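Local atomic coordinates of nuclease (Salmonella phage SETP3, PDB entry 4QBN), a protein that probably cleaves nucleic acid as a magnesium-dependent virus-type replication-repair (VRR-NUC) nuclease, hydrolysing phosphodiester bonds. Residues E13-L18 / D86-H91; R23-E28 / D35-L40; V48-D53 / F77-F82. All blocks are in the same frame, centred on the assembly; numbering follows the deposited sequence.

Interaction 1 of 3, residues E13-L18 / D86-H91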
loop_
_atom_site.group_PDB
_atom_site.type_symbol
_atom_site.label_atom_id
_atom_site.label_comp_id
_atom_site.label_asym_id
_atom_site.label_seq_id
_atom_site.Cartn_x
_atom_site.Cartn_y
_atom_site.Cartn_z
ATOM N N GLU A 13 -8.142 9.585 12.262
ATOM C CA GLU A 13 -8.524 11.005 12.351
ATOM C C GLU A 13 -7.371 12.007 12.291
ATOM O O GLU A 13 -7.456 13.055 11.630
ATOM C CB GLU A 13 -9.349 11.222 13.633
ATOM C CG GLU A 13 -10.718 10.497 13.571
ATOM C CD GLU A 13 -11.501 10.537 14.879
ATOM O OE1 GLU A 13 -10.872 10.649 15.975
ATOM O OE2 GLU A 13 -12.754 10.417 14.806
ATOM N N ARG A 14 -6.285 11.691 12.985
ATOM C CA ARG A 14 -5.079 12.532 12.936
ATOM C C ARG A 14 -4.490 12.590 11.535
ATOM O O ARG A 14 -4.086 13.658 11.084
ATOM C CB ARG A 14 -4.022 12.001 13.896
ATOM C CG ARG A 14 -4.441 12.121 15.378
ATOM C CD ARG A 14 -4.026 13.445 16.097
ATOM N NE ARG A 14 -3.027 14.320 15.430
ATOM C CZ ARG A 14 -1.800 14.627 15.890
ATOM N NH1 ARG A 14 -1.343 14.118 17.028
ATOM N NH2 ARG A 14 -1.016 15.457 15.202
ATOM N N PHE A 15 -4.418 11.457 10.839
ATOM C CA PHE A 15 -3.874 11.455 9.489
ATOM C C PHE A 15 -4.782 12.163 8.513
ATOM O O PHE A 15 -4.320 12.844 7.604
ATOM C CB PHE A 15 -3.673 10.017 9.001
ATOM C CG PHE A 15 -2.668 9.245 9.823
ATOM C CD1 PHE A 15 -1.568 9.884 10.352
ATOM C CD2 PHE A 15 -2.834 7.858 10.042
ATOM C CE1 PHE A 15 -0.605 9.153 11.091
ATOM C CE2 PHE A 15 -1.890 7.136 10.794
ATOM C CZ PHE A 15 -0.785 7.802 11.317
ATOM N N GLU A 16 -6.083 11.973 8.655
ATOM C CA GLU A 16 -6.994 12.679 7.757
ATOM C C GLU A 16 -6.943 14.198 7.971
ATOM O O GLU A 16 -7.111 14.959 7.011
ATOM C CB GLU A 16 -8.415 12.142 7.907
ATOM C CG GLU A 16 -8.586 10.752 7.278
ATOM C CD GLU A 16 -9.966 10.159 7.558
ATOM O OE1 GLU A 16 -10.661 10.719 8.431
ATOM O OE2 GLU A 16 -10.372 9.161 6.895
ATOM N N ALA A 17 -6.647 14.634 9.203
ATOM C CA ALA A 17 -6.467 16.071 9.510
ATOM C C ALA A 17 -5.240 16.705 8.858
ATOM O O ALA A 17 -5.170 17.919 8.721
ATOM C CB ALA A 17 -6.416 16.302 11.032
ATOM N N LEU A 18 -4.274 15.889 8.461
ATOM C CA LEU A 18 -3.099 16.326 7.729
ATOM C C LEU A 18 -3.302 16.242 6.218
ATOM O O LEU A 18 -2.356 16.455 5.464
ATOM C CB LEU A 18 -1.908 15.423 8.077
ATOM C CG LEU A 18 -1.474 15.475 9.563
ATOM C CD1 LEU A 18 -0.461 14.359 9.825
ATOM C CD2 LEU A 18 -0.885 16.827 9.898
ATOM N N ASP A 86 0.691 10.235 18.451
ATOM C CA ASP A 86 1.158 11.633 18.535
ATOM C C ASP A 86 2.684 11.753 18.320
ATOM O O ASP A 86 3.132 12.640 17.568
ATOM C CB ASP A 86 0.777 12.237 19.883
ATOM C CG ASP A 86 -0.743 12.384 20.063
ATOM O OD1 ASP A 86 -1.483 12.574 19.053
ATOM O OD2 ASP A 86 -1.197 12.312 21.228
ATOM N N LYS A 87 3.464 10.844 18.921
ATOM C CA LYS A 87 4.941 10.867 18.757
ATOM C C LYS A 87 5.359 10.518 17.376
ATOM O O LYS A 87 6.348 11.026 16.886
ATOM C CB LYS A 87 5.645 9.923 19.702
ATOM C CG LYS A 87 5.653 10.401 21.067
ATOM C CD LYS A 87 6.346 9.365 21.916
ATOM C CE LYS A 87 6.326 9.780 23.351
ATOM N NZ LYS A 87 7.054 8.813 24.219
ATOM N N LEU A 88 4.647 9.587 16.750
ATOM C CA LEU A 88 4.970 9.233 15.364
ATOM C C LEU A 88 4.830 10.467 14.457
ATOM O O LEU A 88 5.697 10.784 13.615
ATOM C CB LEU A 88 4.060 8.085 14.896
ATOM C CG LEU A 88 4.071 7.795 13.406
ATOM C CD1 LEU A 88 5.488 7.319 13.004
ATOM C CD2 LEU A 88 2.948 6.735 13.099
ATOM N N ILE A 89 3.715 11.180 14.588
ATOM C CA ILE A 89 3.551 12.351 13.755
ATOM C C ILE A 89 4.583 13.424 14.065
ATOM O O ILE A 89 5.162 14.029 13.150
ATOM C CB ILE A 89 2.077 12.857 13.882
ATOM C CG1 ILE A 89 1.174 11.778 13.246
ATOM C CG2 ILE A 89 1.920 14.201 13.237
ATOM C CD1 ILE A 89 -0.338 12.038 13.578
ATOM N N GLU A 90 4.839 13.660 15.345
ATOM C CA GLU A 90 5.789 14.687 15.738
ATOM C C GLU A 90 7.177 14.413 15.199
ATOM O O GLU A 90 7.899 15.326 14.770
ATOM C CB GLU A 90 5.860 14.794 17.268
ATOM C CG GLU A 90 6.794 15.914 17.730
ATOM C CD GLU A 90 6.900 16.025 19.235
ATOM O OE1 GLU A 90 6.447 15.082 19.927
ATOM O OE2 GLU A 90 7.432 17.062 19.722
ATOM N N HIS A 91 7.568 13.158 15.227
ATOM C CA HIS A 91 8.962 12.818 14.917
ATOM C C HIS A 91 9.259 12.476 13.454
ATOM O O HIS A 91 10.393 12.612 13.001
ATOM C CB HIS A 91 9.371 11.628 15.789
ATOM C CG HIS A 91 9.640 12.017 17.205
ATOM N ND1 HIS A 91 9.787 11.090 18.212
ATOM C CD2 HIS A 91 9.792 13.235 17.781
ATOM C CE1 HIS A 91 10.013 11.722 19.355
ATOM N NE2 HIS A 91 10.036 13.022 19.114
HETATM O O HOH W 1 1.711 14.852 17.217
#

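Interaction 2 of 3, residues R23-E28 / D35-L40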
loop_
_atom_site.group_PDB
_atom_site.type_symbol
_atom_site.label_atom_id
_atom_site.label_comp_id
_atom_site.label_asym_id
_atom_site.label_seq_id
_atom_site.Cartn_x
_atom_site.Cartn_y
_atom_site.Cartn_z
ATOM N N ARG A 23 -6.611 3.824 4.468
ATOM C CA ARG A 23 -7.375 2.622 4.024
ATOM C C ARG A 23 -6.995 1.444 4.934
ATOM O O ARG A 23 -5.825 1.342 5.307
ATOM C CB ARG A 23 -6.998 2.225 2.591
ATOM C CG ARG A 23 -7.444 3.306 1.536
ATOM C CD ARG A 23 -8.938 3.146 1.382
ATOM N NE ARG A 23 -9.523 4.104 0.409
ATOM C CZ ARG A 23 -10.104 5.266 0.751
ATOM N NH1 ARG A 23 -10.131 5.668 2.020
ATOM N NH2 ARG A 23 -10.655 6.030 -0.203
ATOM N N LYS A 24 -7.964 0.589 5.225
ATOM C CA LYS A 24 -7.694 -0.675 5.950
ATOM C C LYS A 24 -7.266 -1.737 4.938
ATOM O O LYS A 24 -8.034 -2.170 4.089
ATOM C CB LYS A 24 -8.900 -1.109 6.749
ATOM C CG LYS A 24 -9.281 -0.142 7.881
ATOM C CD LYS A 24 -10.561 -0.644 8.612
ATOM C CE LYS A 24 -11.133 0.403 9.582
ATOM N NZ LYS A 24 -12.307 -0.113 10.414
ATOM N N LEU A 25 -6.034 -2.207 5.079
ATOM C CA LEU A 25 -5.383 -3.029 4.073
ATOM C C LEU A 25 -5.517 -4.472 4.361
ATOM O O LEU A 25 -5.563 -4.886 5.526
ATOM C CB LEU A 25 -3.890 -2.651 4.053
ATOM C CG LEU A 25 -3.200 -2.590 2.743
ATOM C CD1 LEU A 25 -3.991 -1.654 1.862
ATOM C CD2 LEU A 25 -1.795 -2.085 3.056
ATOM N N SER A 26 -5.571 -5.283 3.309
ATOM C CA SER A 26 -5.518 -6.743 3.460
ATOM C C SER A 26 -4.830 -7.254 2.181
ATOM O O SER A 26 -4.640 -6.485 1.220
ATOM C CB SER A 26 -6.919 -7.334 3.632
ATOM O OG SER A 26 -6.853 -8.601 4.260
ATOM N N TYR A 27 -4.357 -8.493 2.174
ATOM C CA TYR A 27 -3.782 -9.029 0.955
ATOM C C TYR A 27 -4.727 -10.053 0.432
ATOM O O TYR A 27 -5.355 -10.736 1.231
ATOM C CB TYR A 27 -2.478 -9.744 1.225
ATOM C CG TYR A 27 -1.321 -8.886 1.656
ATOM C CD1 TYR A 27 -1.159 -7.585 1.196
ATOM C CD2 TYR A 27 -0.367 -9.404 2.522
ATOM C CE1 TYR A 27 -0.046 -6.813 1.599
ATOM C CE2 TYR A 27 0.717 -8.650 2.916
ATOM C CZ TYR A 27 0.879 -7.373 2.458
ATOM O OH TYR A 27 1.990 -6.622 2.836
ATOM N N GLU A 28 -4.760 -10.248 -0.879
ATOM C CA GLU A 28 -5.487 -11.402 -1.409
ATOM C C GLU A 28 -4.614 -12.641 -1.306
ATOM O O GLU A 28 -3.504 -12.701 -1.870
ATOM C CB GLU A 28 -5.922 -11.188 -2.867
ATOM C CG GLU A 28 -6.938 -10.080 -3.066
ATOM C CD GLU A 28 -7.532 -10.068 -4.488
ATOM O OE1 GLU A 28 -7.161 -10.959 -5.298
ATOM O OE2 GLU A 28 -8.384 -9.189 -4.781
ATOM N N ASP A 35 -2.002 -2.906 9.154
ATOM C CA ASP A 35 -3.426 -2.562 9.357
ATOM C C ASP A 35 -3.869 -1.376 8.518
ATOM O O ASP A 35 -5.020 -1.376 7.987
ATOM C CB ASP A 35 -3.710 -2.251 10.833
ATOM C CG ASP A 35 -3.527 -3.454 11.706
ATOM O OD1 ASP A 35 -4.034 -4.522 11.270
ATOM O OD2 ASP A 35 -2.890 -3.341 12.796
ATOM N N LEU A 36 -3.026 -0.332 8.438
ATOM C CA LEU A 36 -3.432 0.886 7.727
ATOM C C LEU A 36 -2.475 1.261 6.623
ATOM O O LEU A 36 -1.242 1.181 6.798
ATOM C CB LEU A 36 -3.489 2.079 8.705
ATOM C CG LEU A 36 -4.476 1.979 9.853
ATOM C CD1 LEU A 36 -4.358 3.221 10.739
ATOM C CD2 LEU A 36 -5.946 1.939 9.293
ATOM N N LEU A 37 -3.009 1.664 5.468
ATOM C CA LEU A 37 -2.187 2.351 4.430
ATOM C C LEU A 37 -2.556 3.821 4.570
ATOM O O LEU A 37 -3.757 4.139 4.644
ATOM C CB LEU A 37 -2.621 1.821 3.049
ATOM C CG LEU A 37 -2.113 2.666 1.860
ATOM C CD1 LEU A 37 -0.571 2.627 1.747
ATOM C CD2 LEU A 37 -2.808 2.132 0.597
ATOM N N VAL A 38 -1.548 4.688 4.627
ATOM C CA VAL A 38 -1.771 6.105 4.865
ATOM C C VAL A 38 -1.060 6.790 3.722
ATOM O O VAL A 38 0.155 6.635 3.549
ATOM C CB VAL A 38 -1.158 6.577 6.205
ATOM C CG1 VAL A 38 -1.471 8.032 6.453
ATOM C CG2 VAL A 38 -1.768 5.736 7.367
ATOM N N ILE A 39 -1.810 7.559 2.948
ATOM C CA ILE A 39 -1.188 8.299 1.818
ATOM C C ILE A 39 -1.256 9.770 2.196
ATOM O O ILE A 39 -2.360 10.304 2.262
ATOM C CB ILE A 39 -1.980 8.129 0.493
ATOM C CG1 ILE A 39 -2.336 6.663 0.163
ATOM C CG2 ILE A 39 -1.205 8.844 -0.686
ATOM C CD1 ILE A 39 -1.244 5.884 -0.299
ATOM N N LEU A 40 -0.110 10.400 2.484
ATOM C CA LEU A 40 -0.046 11.785 2.961
ATOM C C LEU A 40 0.427 12.652 1.782
ATOM O O LEU A 40 0.936 12.122 0.799
ATOM C CB LEU A 40 0.921 11.882 4.146
ATOM C CG LEU A 40 0.366 11.176 5.397
ATOM C CD1 LEU A 40 1.534 10.899 6.365
ATOM C CD2 LEU A 40 -0.566 12.169 6.012
HETATM O O HOH W 2 -6.526 -3.729 8.077
#

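Interaction 3 of 3, residues V48-D53 / F77-F82. With SO4 (sulfate ion), chain D.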
loop_
_atom_site.group_PDB
_atom_site.type_symbol
_atom_site.label_atom_id
_atom_site.label_comp_id
_atom_site.label_asym_id
_atom_site.label_seq_id
_atom_site.Cartn_x
_atom_site.Cartn_y
_atom_site.Cartn_z
ATOM N N VAL A 48 0.964 1.470 8.613
ATOM C CA VAL A 48 0.892 1.572 10.081
ATOM C C VAL A 48 0.183 0.364 10.688
ATOM O O VAL A 48 -0.941 0.039 10.311
ATOM C CB VAL A 48 0.154 2.873 10.493
ATOM C CG1 VAL A 48 0.023 2.916 12.045
ATOM C CG2 VAL A 48 0.976 4.059 10.002
ATOM N N GLU A 49 0.831 -0.296 11.665
ATOM C CA GLU A 49 0.231 -1.439 12.301
ATOM C C GLU A 49 -0.283 -0.950 13.649
ATOM O O GLU A 49 0.431 -0.236 14.307
ATOM C CB GLU A 49 1.302 -2.517 12.512
ATOM C CG GLU A 49 0.745 -3.732 13.249
ATOM C CD GLU A 49 -0.062 -4.716 12.335
ATOM O OE1 GLU A 49 -0.178 -4.463 11.110
ATOM O OE2 GLU A 49 -0.623 -5.719 12.858
ATOM N N VAL A 50 -1.503 -1.288 14.045
ATOM C CA VAL A 50 -2.021 -0.768 15.296
ATOM C C VAL A 50 -2.249 -1.881 16.299
ATOM O O VAL A 50 -2.862 -2.903 15.951
ATOM C CB VAL A 50 -3.345 -0.014 15.059
ATOM C CG1 VAL A 50 -3.868 0.501 16.394
ATOM C CG2 VAL A 50 -3.133 1.094 14.058
ATOM N N LYS A 51 -1.756 -1.708 17.531
ATOM C CA LYS A 51 -1.920 -2.716 18.574
ATOM C C LYS A 51 -2.703 -2.168 19.761
ATOM O O LYS A 51 -2.924 -0.964 19.883
ATOM C CB LYS A 51 -0.554 -3.190 19.074
ATOM C CG LYS A 51 0.353 -3.776 17.955
ATOM C CD LYS A 51 -0.370 -4.859 17.116
ATOM C CE LYS A 51 -0.368 -6.117 17.925
ATOM N NZ LYS A 51 -0.842 -7.400 17.286
ATOM N N LYS A 52 -3.097 -3.057 20.659
ATOM C CA LYS A 52 -3.995 -2.686 21.748
ATOM C C LYS A 52 -3.325 -1.903 22.879
ATOM O O LYS A 52 -4.003 -1.226 23.676
ATOM C CB LYS A 52 -4.673 -3.943 22.312
ATOM C CG LYS A 52 -3.728 -4.835 23.056
ATOM C CD LYS A 52 -4.364 -6.181 23.378
ATOM C CE LYS A 52 -3.318 -7.117 23.970
ATOM N NZ LYS A 52 -2.866 -6.683 25.330
ATOM N N ASP A 53 -2.015 -2.077 23.010
ATOM C CA ASP A 53 -1.231 -1.372 24.041
ATOM C C ASP A 53 0.241 -1.325 23.665
ATOM O O ASP A 53 0.641 -1.919 22.643
ATOM C CB ASP A 53 -1.438 -1.949 25.460
ATOM C CG ASP A 53 -0.825 -3.350 25.664
ATOM O OD1 ASP A 53 0.148 -3.730 24.977
ATOM O OD2 ASP A 53 -1.322 -4.080 26.558
ATOM N N PHE A 77 5.363 1.523 10.559
ATOM C CA PHE A 77 5.394 1.972 11.973
ATOM C C PHE A 77 4.418 1.178 12.750
ATOM O O PHE A 77 3.439 0.756 12.206
ATOM C CB PHE A 77 4.978 3.441 12.061
ATOM C CG PHE A 77 5.888 4.328 11.280
ATOM C CD1 PHE A 77 7.218 4.496 11.667
ATOM C CD2 PHE A 77 5.433 4.961 10.128
ATOM C CE1 PHE A 77 8.094 5.297 10.931
ATOM C CE2 PHE A 77 6.298 5.791 9.416
ATOM C CZ PHE A 77 7.619 5.949 9.819
ATOM N N VAL A 78 4.691 0.964 14.046
ATOM C CA VAL A 78 3.741 0.229 14.903
ATOM C C VAL A 78 3.334 1.153 16.039
ATOM O O VAL A 78 4.202 1.798 16.642
ATOM C CB VAL A 78 4.412 -1.003 15.536
ATOM C CG1 VAL A 78 3.372 -1.742 16.407
ATOM C CG2 VAL A 78 4.981 -1.925 14.416
ATOM N N VAL A 79 2.032 1.289 16.289
ATOM C CA VAL A 79 1.599 2.175 17.372
ATOM C C VAL A 79 0.606 1.445 18.232
ATOM O O VAL A 79 -0.132 0.612 17.764
ATOM C CB VAL A 79 0.975 3.485 16.850
ATOM C CG1 VAL A 79 2.042 4.338 16.077
ATOM C CG2 VAL A 79 -0.237 3.190 16.002
ATOM N N GLY A 80 0.604 1.731 19.510
ATOM C CA GLY A 80 -0.297 0.985 20.366
ATOM C C GLY A 80 -0.935 1.825 21.421
ATOM O O GLY A 80 -1.455 1.316 22.419
ATOM N N SER A 81 -0.881 3.132 21.251
ATOM C CA SER A 81 -1.520 4.004 22.232
ATOM C C SER A 81 -1.689 5.331 21.556
ATOM O O SER A 81 -1.043 5.601 20.560
ATOM C CB SER A 81 -0.634 4.194 23.482
ATOM O OG SER A 81 0.578 4.871 23.089
ATOM N N PHE A 82 -2.532 6.192 22.122
ATOM C CA PHE A 82 -2.699 7.537 21.547
ATOM C C PHE A 82 -1.383 8.315 21.574
ATOM O O PHE A 82 -1.079 9.107 20.667
ATOM C CB PHE A 82 -3.721 8.345 22.340
ATOM C CG PHE A 82 -5.161 7.986 22.028
ATOM C CD1 PHE A 82 -5.575 6.662 22.011
ATOM C CD2 PHE A 82 -6.099 8.976 21.773
ATOM C CE1 PHE A 82 -6.921 6.314 21.750
ATOM C CE2 PHE A 82 -7.441 8.634 21.500
ATOM C CZ PHE A 82 -7.838 7.298 21.487
HETATM S S SO4 D . -2.547 6.408 25.961
HETATM O O1 SO4 D . -1.929 5.536 26.969
HETATM O O2 SO4 D . -3.399 5.558 25.061
HETATM O O3 SO4 D . -3.326 7.492 26.563
HETATM O O4 SO4 D . -1.482 7.121 25.266
#

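Interaction 1 of 3, residues E13-L18 / D86-H91
Ile-89 is the hub where helices 3-17 and 82-92 meet, and its two branches serve different partners. CG1 stands anti to the carbonyl carbon (chi1 -67°), and this carries CD1 forward between Arg-14 and Phe-15: the methyl lies 3.8 Å from CE1 of the Phe-15 ring and 3.7 Å from CB of Arg-14. The other branch, CG2, meets CD1 of Leu-18 tip to tip at 4.2 Å. Deeper in, CD2 of Leu-88 approaches the Phe-15 ring at its edge, close to the ring plane.

The short helical segments run nearly the same way, 26° apart, but their axes stay 11.4 Å from each other, so side chains and a water bridge the gap. Both helices pack on the mixed sheet of the nuclease domain, Phe-15 resting on Val-38 and Leu-88 on Phe-77 and Val-79.

Toward the polar edge the Arg-14 chain bends at chi2 and chi3, folding its guanidinium back over Ile-89, whose CD1 sits over the centre of one face. At the edge of that group NH1 makes a salt bridge to OD1 of Asp-86 at 2.6 Å, although the N-H points poorly and the hydrogen bond is weak. The guanidinium and carboxylate planes are turned 39° apart. Tyr-10 gives OD1 a second partner through its hydroxyl. A water accepts from Arg-14 NH1 at 3.1 Å and donates to the backbone O of Asp-86 at 2.7 Å.

Interaction 2 of 3, residues R23-E28 / D35-L40
Leu-25 and Leu-37 meet on one side of a beta hairpin, the antiparallel pair of strands 21-27 and 36-40 that forms one flank of the domain's mixed sheet. CD1 of Leu-25 comes within 3.9 Å of CB of Leu-37, and its CD2 lies almost as near the same atom, so the forked end of Leu-25 straddles the root of its neighbour while the two chains pass at a slant. Leu-37 holds CG anti to its own N (chi1 166°) and carries its branches on toward Ile-45 and Phe-47 of the next strand. Arg-23 leaves the sheet on this side too, but its guanidinium turns outward to a salt bridge with Glu-65 of the second subunit.

On the reverse side Lys-24 and Leu-36 lie alongside each other and point the same way, with CG of the lysine 4.2 Å from CD2 of the leucine. Gln-8 of helix 3-17 touches both.

Between these two layers the backbones are joined by a hydrogen-bonded pair, Arg-23 with Leu-37, and by the non-hydrogen-bonded pair Lys-24 with Leu-36. The N-H of Leu-37 reaches O of Arg-23 at 2.8 Å, nearly straight. On its other edge, toward strand 44-50, the 35-40 segment makes a classic beta bulge, Asp-35 and Leu-36 sharing Val-48 as partner. On the outer edge of strand 21-27, Leu-25 to Tyr-27 pair antiparallel with a strand of the second subunit, and the sheet continues across the interface. O of Asp-35 accepts the N-H of Leu-25 at 3.2 Å, the donor standing 48° out of the carbonyl plane, and the same oxygen lies 2.8 Å from a water that is also near Leu-25 O.

Interaction 3 of 3, residues V48-D53 / F77-F82
Val-79 sets its CG2 methyl between two valines of the adjacent strand, 4.0 Å from CG1 of Val-48 and 4.1 Å from CG2 of Val-50. With CG1 anti to the carbonyl carbon (chi1 -64°), CG2 falls between the backbone N and the carbonyl carbon, toward strand 44-50, and CG1 is left for helix 82-92, where Leu-88 and Val-85 touch the residue. Phe-77 emerges on the same side, but its ring is carried away to meet Trp-46 edge-to-face.

The other side of the sheet is more polar. CG2 of Val-78 approaches CB of Glu-49, while its CG1 lies 4.0 Å from CG of Lys-51, whose chain bends twice and crosses over the valine. The bend of Glu-49 at chi2 (80°) carries its carboxylate away from Val-78, and OE1 accepts the backbone N-H of Asp-35. Pro-34 and Asp-35, with Glu-49 and Lys-51, fit the PD-(D/E)XK signature, consistent with the active-site region of this nuclease family.

These strands belong to a right-handed beta-alpha-beta crossover through helix 60-71, and their parallel pairing follows from it. The main chain bonds zigzag from one strand to the other: Glu-49 N to Phe-77 O at 2.9 Å, Val-79 N to Glu-49 O at 3.0 Å, and Lys-51 N to Val-79 O at 2.8 Å. Past the last bond Gly-80 packs directly against the backbone of Lys-51 to Asp-53, its O 3.1 Å from CA of Asp-53.

Ser-81 then N-caps helix 82-92, and Phe-82 N donates to a sulfate O2 at 3.1 Å. The ion is probably from the crystallisation liquor, but it implies that the N-H groups at this helix start, those of Phe-82 and Lys-83, can hold an anion.

How the interactions relate
Interactions 2 and 3 are backbone-bonded strand pairs in a single sheet, antiparallel in the first and parallel in the second, whereas interaction 1 joins two helices through side chains, a water and a salt bridge, without any direct bond between their backbones. The sheet contacts meet where strands 36-40 and 44-50 adjoin: Leu-36 N probably bonds to Val-48 O, and Asp-35 OD2 to Val-50 N. Interaction 1 rests on both, through Leu-18 against Leu-40 and Phe-15 against Val-48, and in sequence it encloses them. Its apolar centre is buried but its charged edge is more open. Interaction 2 is the more buried contact and alone reaches the second subunit; interaction 3 ends at a helix start that holds a sulfate in the crystal.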